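Local atomic coordinates of cephalosporin acylase (Bacillus halodurans, PDB entry 2NLZ), a protein that probably cleaves or transfers acyl groups in amide linkage, as a cephalosporin acylase of the gamma-glutamyltranspeptidase family. Residues A276-N281 / D331-E336; F308-K313 / T335-E340. The protein carries 1 engineered substitution. All blocks are in the same frame, centred on the assembly; numbering follows the deposited sequence.

Contact 1: A276-N281 / D331-E336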
ATOM      1  N   ALA D 276     -14.662  28.726   3.161  1.00 27.14           N
ATOM      2  CA  ALA D 276     -13.495  28.340   2.370  1.00 24.56           C
ATOM      3  C   ALA D 276     -12.543  29.510   2.216  1.00 25.49           C
ATOM      4  O   ALA D 276     -11.359  29.394   2.508  1.00 29.81           O
ATOM      5  CB  ALA D 276     -13.924  27.833   1.001  1.00 26.45           C
ATOM      6  N   LEU D 277     -13.097  30.639   1.776  1.00 32.50           N
ATOM      7  CA  LEU D 277     -12.365  31.891   1.570  1.00 30.04           C
ATOM      8  C   LEU D 277     -11.600  32.397   2.806  1.00 30.38           C
ATOM      9  O   LEU D 277     -10.402  32.690   2.736  1.00 26.08           O
ATOM     10  CB  LEU D 277     -13.333  32.958   1.060  1.00 26.24           C
ATOM     11  CG  LEU D 277     -13.343  33.258  -0.440  1.00 29.34           C
ATOM     12  CD1 LEU D 277     -12.962  32.072  -1.266  1.00  7.35           C
ATOM     13  CD2 LEU D 277     -14.692  33.764  -0.873  1.00 27.30           C
ATOM     14  N   GLU D 278     -12.296  32.488   3.933  1.00 26.41           N
ATOM     15  CA  GLU D 278     -11.684  32.898   5.188  1.00 30.12           C
ATOM     16  C   GLU D 278     -10.592  31.913   5.634  1.00 33.24           C
ATOM     17  O   GLU D 278      -9.493  32.328   6.026  1.00 33.38           O
ATOM     18  CB  GLU D 278     -12.751  33.053   6.275  1.00 31.50           C
ATOM     19  CG  GLU D 278     -12.209  33.564   7.599  1.00 18.52           C
ATOM     20  CD  GLU D 278     -13.250  33.555   8.697  1.00 34.87           C
ATOM     21  OE1 GLU D 278     -14.461  33.615   8.396  1.00 40.27           O
ATOM     22  OE2 GLU D 278     -12.853  33.480   9.870  1.00 28.69           O
ATOM     23  N   ALA D 279     -10.894  30.619   5.561  1.00 25.78           N
ATOM     24  CA  ALA D 279      -9.907  29.591   5.873  1.00 29.99           C
ATOM     25  C   ALA D 279      -8.658  29.750   5.010  1.00 30.99           C
ATOM     26  O   ALA D 279      -7.551  29.819   5.542  1.00 29.32           O
ATOM     27  CB  ALA D 279     -10.499  28.195   5.730  1.00 26.19           C
ATOM     28  N   LEU D 280      -8.833  29.845   3.693  1.00 25.53           N
ATOM     29  CA  LEU D 280      -7.689  30.077   2.803  1.00 31.87           C
ATOM     30  C   LEU D 280      -6.907  31.323   3.206  1.00 37.68           C
ATOM     31  O   LEU D 280      -5.673  31.348   3.105  1.00 33.71           O
ATOM     32  CB  LEU D 280      -8.101  30.182   1.327  1.00 30.07           C
ATOM     33  CG  LEU D 280      -8.013  28.956   0.405  1.00 28.83           C
ATOM     34  CD1 LEU D 280      -7.019  27.925   0.933  1.00 32.60           C
ATOM     35  CD2 LEU D 280      -9.374  28.319   0.196  1.00 33.77           C
ATOM     36  N   ASN D 281      -7.634  32.335   3.682  1.00 37.15           N
ATOM     37  CA  ASN D 281      -7.045  33.614   4.058  1.00 40.31           C
ATOM     38  C   ASN D 281      -6.221  33.528   5.345  1.00 38.29           C
ATOM     39  O   ASN D 281      -5.193  34.190   5.483  1.00 41.23           O
ATOM     40  CB  ASN D 281      -8.146  34.663   4.200  1.00 46.09           C
ATOM     41  CG  ASN D 281      -7.739  36.004   3.652  1.00 52.09           C
ATOM     42  OD1 ASN D 281      -6.959  36.093   2.692  1.00 46.37           O
ATOM     43  ND2 ASN D 281      -8.276  37.066   4.251  1.00 61.27           N
ATOM     44  N   ASP D 331      -7.414  40.987   5.626  1.00 50.76           N
ATOM     45  CA  ASP D 331      -6.074  40.508   5.968  1.00 52.79           C
ATOM     46  C   ASP D 331      -5.716  40.625   7.447  1.00 58.58           C
ATOM     47  O   ASP D 331      -5.007  39.764   7.980  1.00 63.62           O
ATOM     48  CB  ASP D 331      -5.011  41.220   5.130  1.00 50.78           C
ATOM     49  CG  ASP D 331      -5.026  40.792   3.677  1.00 55.51           C
ATOM     50  OD1 ASP D 331      -5.594  39.723   3.361  1.00 60.70           O
ATOM     51  OD2 ASP D 331      -4.464  41.528   2.843  1.00 59.53           O
ATOM     52  N   GLU D 332      -6.197  41.681   8.108  1.00 59.88           N
ATOM     53  CA  GLU D 332      -5.904  41.882   9.533  1.00 67.07           C
ATOM     54  C   GLU D 332      -6.728  40.968  10.439  1.00 61.78           C
ATOM     55  O   GLU D 332      -6.284  40.611  11.531  1.00 68.07           O
ATOM     56  CB  GLU D 332      -6.035  43.354   9.964  1.00 72.03           C
ATOM     57  CG  GLU D 332      -7.353  44.045   9.594  1.00 93.59           C
ATOM     58  CD  GLU D 332      -7.260  44.869   8.310  1.00106.92           C
ATOM     59  OE1 GLU D 332      -6.736  44.358   7.292  1.00108.60           O
ATOM     60  OE2 GLU D 332      -7.719  46.033   8.319  1.00110.65           O
ATOM     61  N   TYR D 333      -7.917  40.591   9.983  1.00 51.86           N
ATOM     62  CA  TYR D 333      -8.723  39.613  10.707  1.00 45.30           C
ATOM     63  C   TYR D 333      -8.194  38.197  10.475  1.00 44.93           C
ATOM     64  O   TYR D 333      -8.260  37.341  11.360  1.00 42.70           O
ATOM     65  CB  TYR D 333     -10.190  39.695  10.309  1.00 42.98           C
ATOM     66  CG  TYR D 333     -11.063  38.705  11.044  1.00 46.73           C
ATOM     67  CD1 TYR D 333     -11.061  38.649  12.434  1.00 42.46           C
ATOM     68  CD2 TYR D 333     -11.892  37.821  10.349  1.00 54.15           C
ATOM     69  CE1 TYR D 333     -11.855  37.744  13.111  1.00 49.03           C
ATOM     70  CE2 TYR D 333     -12.697  36.907  11.022  1.00 49.59           C
ATOM     71  CZ  TYR D 333     -12.674  36.877  12.401  1.00 46.26           C
ATOM     72  OH  TYR D 333     -13.462  35.984  13.086  1.00 34.31           O
ATOM     73  N   ALA D 334      -7.678  37.951   9.280  1.00 43.81           N
ATOM     74  CA  ALA D 334      -6.989  36.702   9.009  1.00 47.56           C
ATOM     75  C   ALA D 334      -5.845  36.559  10.010  1.00 49.39           C
ATOM     76  O   ALA D 334      -5.753  35.555  10.718  1.00 49.12           O
ATOM     77  CB  ALA D 334      -6.464  36.680   7.576  1.00 45.31           C
ATOM     78  N   THR D 335      -5.007  37.596  10.081  1.00 52.77           N
ATOM     79  CA  THR D 335      -3.882  37.667  11.019  1.00 55.47           C
ATOM     80  C   THR D 335      -4.319  37.415  12.471  1.00 53.87           C
ATOM     81  O   THR D 335      -3.649  36.682  13.197  1.00 54.50           O
ATOM     82  CB  THR D 335      -3.124  39.025  10.904  1.00 56.74           C
ATOM     83  OG1 THR D 335      -2.907  39.345   9.524  1.00 59.92           O
ATOM     84  CG2 THR D 335      -1.775  38.960  11.604  1.00 56.74           C
ATOM     85  N   GLU D 336      -5.450  38.001  12.871  1.00 50.53           N
ATOM     86  CA  GLU D 336      -6.003  37.833  14.221  1.00 58.71           C
ATOM     87  C   GLU D 336      -6.338  36.387  14.589  1.00 53.61           C
ATOM     88  O   GLU D 336      -6.024  35.931  15.689  1.00 54.42           O
ATOM     89  CB  GLU D 336      -7.248  38.711  14.400  1.00 69.57           C
ATOM     90  CG  GLU D 336      -6.954  40.114  14.902  1.00 87.11           C
ATOM     91  CD  GLU D 336      -6.786  40.154  16.402  1.00100.26           C
ATOM     92  OE1 GLU D 336      -7.788  39.925  17.113  1.00103.19           O
ATOM     93  OE2 GLU D 336      -5.655  40.412  16.868  1.00100.57           O
TER
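Glu278 and Asn281, one turn apart on helix 274-283, reach helix 331-338 in a steep helix-helix crossing: the short axes pass 9.7 Å apart at -70°. Helix 274-283 belongs to a helical layer over the strands of an Ntn-hydrolase fold; Leu277 packs on Ile255 and Ile257 of strand 250-259. Glu278 has CG anti to its own N (chi1 -176°) and runs on extended, which carries OE2 to 3.6 Å from CE2 of Tyr333. Carboxylate and ring planes are turned 50° apart, and the approach is oblique. The phenol OH looks beyond this pair, to a hydrogen bond with Asp310. The closest CA pair is that of Asn281 and Ala334, 5.8 Å apart. The methyl CB of Ala334 lies 3.5 Å from Asn281 O and also touches the amide ND2, so a small side chain fits against both backbone and amide. Asp331 OD1 passes Asn281 ND2 at 3.9 Å, too far for a bond. Within helix 331-338, the Asp331 carbonyl O receives Thr335 N and Thr335 OG1 from opposite faces of its plane, the hydroxyl at 2.6 Å.

Contact 2: F308-K313 / T335-E340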
ATOM      1  N   PHE D 308     -14.797  28.073  10.122  1.00 28.14           N
ATOM      2  CA  PHE D 308     -16.090  27.412  10.062  1.00 33.05           C
ATOM      3  C   PHE D 308     -17.013  27.866  11.190  1.00 34.77           C
ATOM      4  O   PHE D 308     -18.223  28.013  10.985  1.00 37.34           O
ATOM      5  CB  PHE D 308     -15.941  25.889  10.058  1.00 31.48           C
ATOM      6  CG  PHE D 308     -16.869  25.190   9.102  1.00 29.59           C
ATOM      7  CD1 PHE D 308     -18.237  25.425   9.131  1.00 31.98           C
ATOM      8  CD2 PHE D 308     -16.369  24.284   8.174  1.00 37.45           C
ATOM      9  CE1 PHE D 308     -19.100  24.778   8.241  1.00 28.38           C
ATOM     10  CE2 PHE D 308     -17.223  23.624   7.276  1.00 36.93           C
ATOM     11  CZ  PHE D 308     -18.592  23.880   7.310  1.00 32.05           C
ATOM     12  N   VAL D 309     -16.445  28.100  12.370  1.00 35.27           N
ATOM     13  CA  VAL D 309     -17.251  28.558  13.500  1.00 36.62           C
ATOM     14  C   VAL D 309     -17.618  30.037  13.326  1.00 33.06           C
ATOM     15  O   VAL D 309     -18.630  30.511  13.858  1.00 35.27           O
ATOM     16  CB  VAL D 309     -16.588  28.274  14.858  1.00 34.85           C
ATOM     17  CG1 VAL D 309     -17.650  28.228  15.945  1.00 56.07           C
ATOM     18  CG2 VAL D 309     -15.903  26.942  14.825  1.00 33.09           C
ATOM     19  N   ASP D 310     -16.808  30.747  12.549  1.00 25.49           N
ATOM     20  CA  ASP D 310     -17.143  32.097  12.132  1.00 25.28           C
ATOM     21  C   ASP D 310     -18.286  32.079  11.160  1.00 30.82           C
ATOM     22  O   ASP D 310     -19.281  32.767  11.368  1.00 42.24           O
ATOM     23  CB  ASP D 310     -15.949  32.787  11.489  1.00 23.30           C
ATOM     24  CG  ASP D 310     -15.027  33.391  12.504  1.00 34.20           C
ATOM     25  OD1 ASP D 310     -15.449  33.532  13.673  1.00 37.76           O
ATOM     26  OD2 ASP D 310     -13.886  33.728  12.143  1.00 28.20           O
ATOM     27  N   GLY D 311     -18.147  31.286  10.104  1.00 31.65           N
ATOM     28  CA  GLY D 311     -19.188  31.160   9.083  1.00 33.17           C
ATOM     29  C   GLY D 311     -20.524  30.706   9.644  1.00 39.24           C
ATOM     30  O   GLY D 311     -21.575  31.172   9.207  1.00 40.77           O
ATOM     31  N   MET D 312     -20.482  29.808  10.630  1.00 36.35           N
ATOM     32  CA  MET D 312     -21.701  29.293  11.256  1.00 44.55           C
ATOM     33  C   MET D 312     -22.360  30.325  12.161  1.00 41.83           C
ATOM     34  O   MET D 312     -23.577  30.300  12.359  1.00 42.83           O
ATOM     35  CB  MET D 312     -21.415  28.004  12.026  1.00 45.96           C
ATOM     36  CG  MET D 312     -21.783  26.745  11.273  1.00 45.57           C
ATOM     37  SD  MET D 312     -20.729  25.391  11.798  1.00 59.82           S
ATOM     38  CE  MET D 312     -21.908  24.033  11.893  1.00 71.39           C
ATOM     39  N   LYS D 313     -21.547  31.227  12.703  1.00 43.86           N
ATOM     40  CA  LYS D 313     -22.034  32.285  13.576  1.00 46.04           C
ATOM     41  C   LYS D 313     -22.668  33.412  12.756  1.00 41.44           C
ATOM     42  O   LYS D 313     -23.762  33.884  13.078  1.00 43.19           O
ATOM     43  CB  LYS D 313     -20.885  32.819  14.450  1.00 55.41           C
ATOM     44  CG  LYS D 313     -21.227  34.007  15.356  1.00 60.62           C
ATOM     45  CD  LYS D 313     -21.899  33.585  16.667  1.00 80.54           C
ATOM     46  CE  LYS D 313     -22.322  34.797  17.517  1.00 75.57           C
ATOM     47  NZ  LYS D 313     -21.166  35.665  17.934  1.00 69.33           N
ATOM     48  N   THR D 335      -5.007  37.596  10.081  1.00 52.77           N
ATOM     49  CA  THR D 335      -3.882  37.667  11.019  1.00 55.47           C
ATOM     50  C   THR D 335      -4.319  37.415  12.471  1.00 53.87           C
ATOM     51  O   THR D 335      -3.649  36.682  13.197  1.00 54.50           O
ATOM     52  CB  THR D 335      -3.124  39.025  10.904  1.00 56.74           C
ATOM     53  OG1 THR D 335      -2.907  39.345   9.524  1.00 59.92           O
ATOM     54  CG2 THR D 335      -1.775  38.960  11.604  1.00 56.74           C
ATOM     55  N   GLU D 336      -5.450  38.001  12.871  1.00 50.53           N
ATOM     56  CA  GLU D 336      -6.003  37.833  14.221  1.00 58.71           C
ATOM     57  C   GLU D 336      -6.338  36.387  14.589  1.00 53.61           C
ATOM     58  O   GLU D 336      -6.024  35.931  15.689  1.00 54.42           O
ATOM     59  CB  GLU D 336      -7.248  38.711  14.400  1.00 69.57           C
ATOM     60  CG  GLU D 336      -6.954  40.114  14.902  1.00 87.11           C
ATOM     61  CD  GLU D 336      -6.786  40.154  16.402  1.00100.26           C
ATOM     62  OE1 GLU D 336      -7.788  39.925  17.113  1.00103.19           O
ATOM     63  OE2 GLU D 336      -5.655  40.412  16.868  1.00100.57           O
ATOM     64  N   ARG D 337      -6.988  35.681  13.668  1.00 49.90           N
ATOM     65  CA  ARG D 337      -7.363  34.285  13.865  1.00 45.73           C
ATOM     66  C   ARG D 337      -6.142  33.365  13.796  1.00 46.17           C
ATOM     67  O   ARG D 337      -6.048  32.394  14.545  1.00 45.15           O
ATOM     68  CB  ARG D 337      -8.366  33.866  12.791  1.00 48.67           C
ATOM     69  CG  ARG D 337      -9.638  34.697  12.740  1.00 41.67           C
ATOM     70  CD  ARG D 337     -10.844  33.902  13.199  1.00 36.52           C
ATOM     71  NE  ARG D 337     -10.825  33.655  14.635  1.00 41.81           N
ATOM     72  CZ  ARG D 337     -11.665  32.844  15.271  1.00 39.70           C
ATOM     73  NH1 ARG D 337     -12.603  32.196  14.603  1.00 31.11           N
ATOM     74  NH2 ARG D 337     -11.563  32.676  16.580  1.00 46.10           N
ATOM     75  N   ARG D 338      -5.211  33.684  12.893  1.00 43.45           N
ATOM     76  CA  ARG D 338      -3.987  32.903  12.665  1.00 44.84           C
ATOM     77  C   ARG D 338      -3.034  32.928  13.863  1.00 47.96           C
ATOM     78  O   ARG D 338      -2.187  32.045  14.019  1.00 51.54           O
ATOM     79  CB  ARG D 338      -3.306  33.360  11.359  1.00 38.41           C
ATOM     80  CG  ARG D 338      -1.793  33.240  11.291  1.00 39.22           C
ATOM     81  CD  ARG D 338      -1.287  33.292   9.856  1.00 46.84           C
ATOM     82  NE  ARG D 338      -2.171  34.020   8.941  1.00 58.80           N
ATOM     83  CZ  ARG D 338      -2.049  35.306   8.635  1.00 65.37           C
ATOM     84  NH1 ARG D 338      -2.897  35.871   7.786  1.00 61.81           N
ATOM     85  NH2 ARG D 338      -1.082  36.030   9.181  1.00 81.14           N
ATOM     86  N   LYS D 339      -3.195  33.935  14.718  1.00 58.28           N
ATOM     87  CA  LYS D 339      -2.460  34.003  15.978  1.00 62.52           C
ATOM     88  C   LYS D 339      -2.984  32.982  16.982  1.00 58.06           C
ATOM     89  O   LYS D 339      -2.274  32.599  17.907  1.00 53.62           O
ATOM     90  CB  LYS D 339      -2.523  35.409  16.584  1.00 69.03           C
ATOM     91  CG  LYS D 339      -1.495  36.387  16.012  1.00 83.05           C
ATOM     92  CD  LYS D 339      -1.246  37.563  16.959  1.00 91.84           C
ATOM     93  CE  LYS D 339      -2.502  38.399  17.178  1.00 95.32           C
ATOM     94  NZ  LYS D 339      -2.325  39.343  18.312  1.00 99.02           N
ATOM     95  N   GLU D 340      -4.224  32.536  16.795  1.00 52.68           N
ATOM     96  CA  GLU D 340      -4.788  31.524  17.679  1.00 56.27           C
ATOM     97  C   GLU D 340      -4.346  30.107  17.320  1.00 55.65           C
ATOM     98  O   GLU D 340      -4.543  29.178  18.106  1.00 56.81           O
ATOM     99  CB  GLU D 340      -6.312  31.621  17.753  1.00 59.71           C
ATOM    100  CG  GLU D 340      -6.806  32.882  18.444  1.00 71.53           C
ATOM    101  CD  GLU D 340      -8.068  32.654  19.244  1.00 79.83           C
ATOM    102  OE1 GLU D 340      -8.909  33.576  19.291  1.00 85.36           O
ATOM    103  OE2 GLU D 340      -8.219  31.556  19.826  1.00 79.53           O
TER
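Arg337 spans the gap from helix 331-338 to Asp310 of helix 294-314, where the nearest CA atoms, those of these two residues, remain 10.2 Å apart. Its CB points toward the opposing helix, and CG stands anti to the carbonyl carbon (chi1 -58°). Bends at chi2 and chi3 then turn the chain, whose flank packs on Glu278 and Ile282 of helix 274-283. CD lies beside Asp310 OD2. NE, the next atom, stays 3.9 Å from OD2, and CZ is equally distant from it. NH1 does the bonding: within a salt bridge, it gives OD2 a weak hydrogen bond of 3.2 Å. That bond is bent to 136° at the hydrogen. The two side chains come from opposite directions with carboxylate and guanidinium planes 29° apart, an oblique meeting. This is the central link of a salt-bridge network, buried at Asp310 and Arg337 and reaching by a long leg to exposed Glu340; it joins two helices of the Ntn-hydrolase fold. On the other terminal nitrogen, NH2 donates to the backbone O of Glu349 and forms the long ion pair with OE1 of Glu340, which lies at the guanidinium edge in its plane. Replacing Arg337 with a leucine would probably leave the buried Asp310 carboxylate without its positive mate and the Glu349 carbonyl without this donor. Asp310 is held from further directions, OD2 by the Tyr333 hydroxyl and OD1 by the backbone N of Gly351. Glu278 brings a second acidic group close to Asp310 OD2; if both acids are ionised, the Arg337 guanidinium would be expected to offset part of their charge.

How the contacts relate
Along the chain, helix 274-283 comes first, helix 294-314 follows, and both later meet helix 331-338. Contact 1 closes the longer loop, with 49 residues between its segments and no strand among them. Contact 2 starts within that span on 308-313 and closes a shorter loop of 21 residues, but ends slightly farther on, at 335-340. The two loops therefore interleave and are not strictly nested, their end segments overlapping at Thr335 and Glu336. The contact centres lie about 7 Å apart, and Asn281 O of contact 1 packs near Arg338 NH1 of contact 2. Helices 274-283 and 294-314, consecutive in the chain, and the later helix 331-338 thus converge on a shared polar cluster.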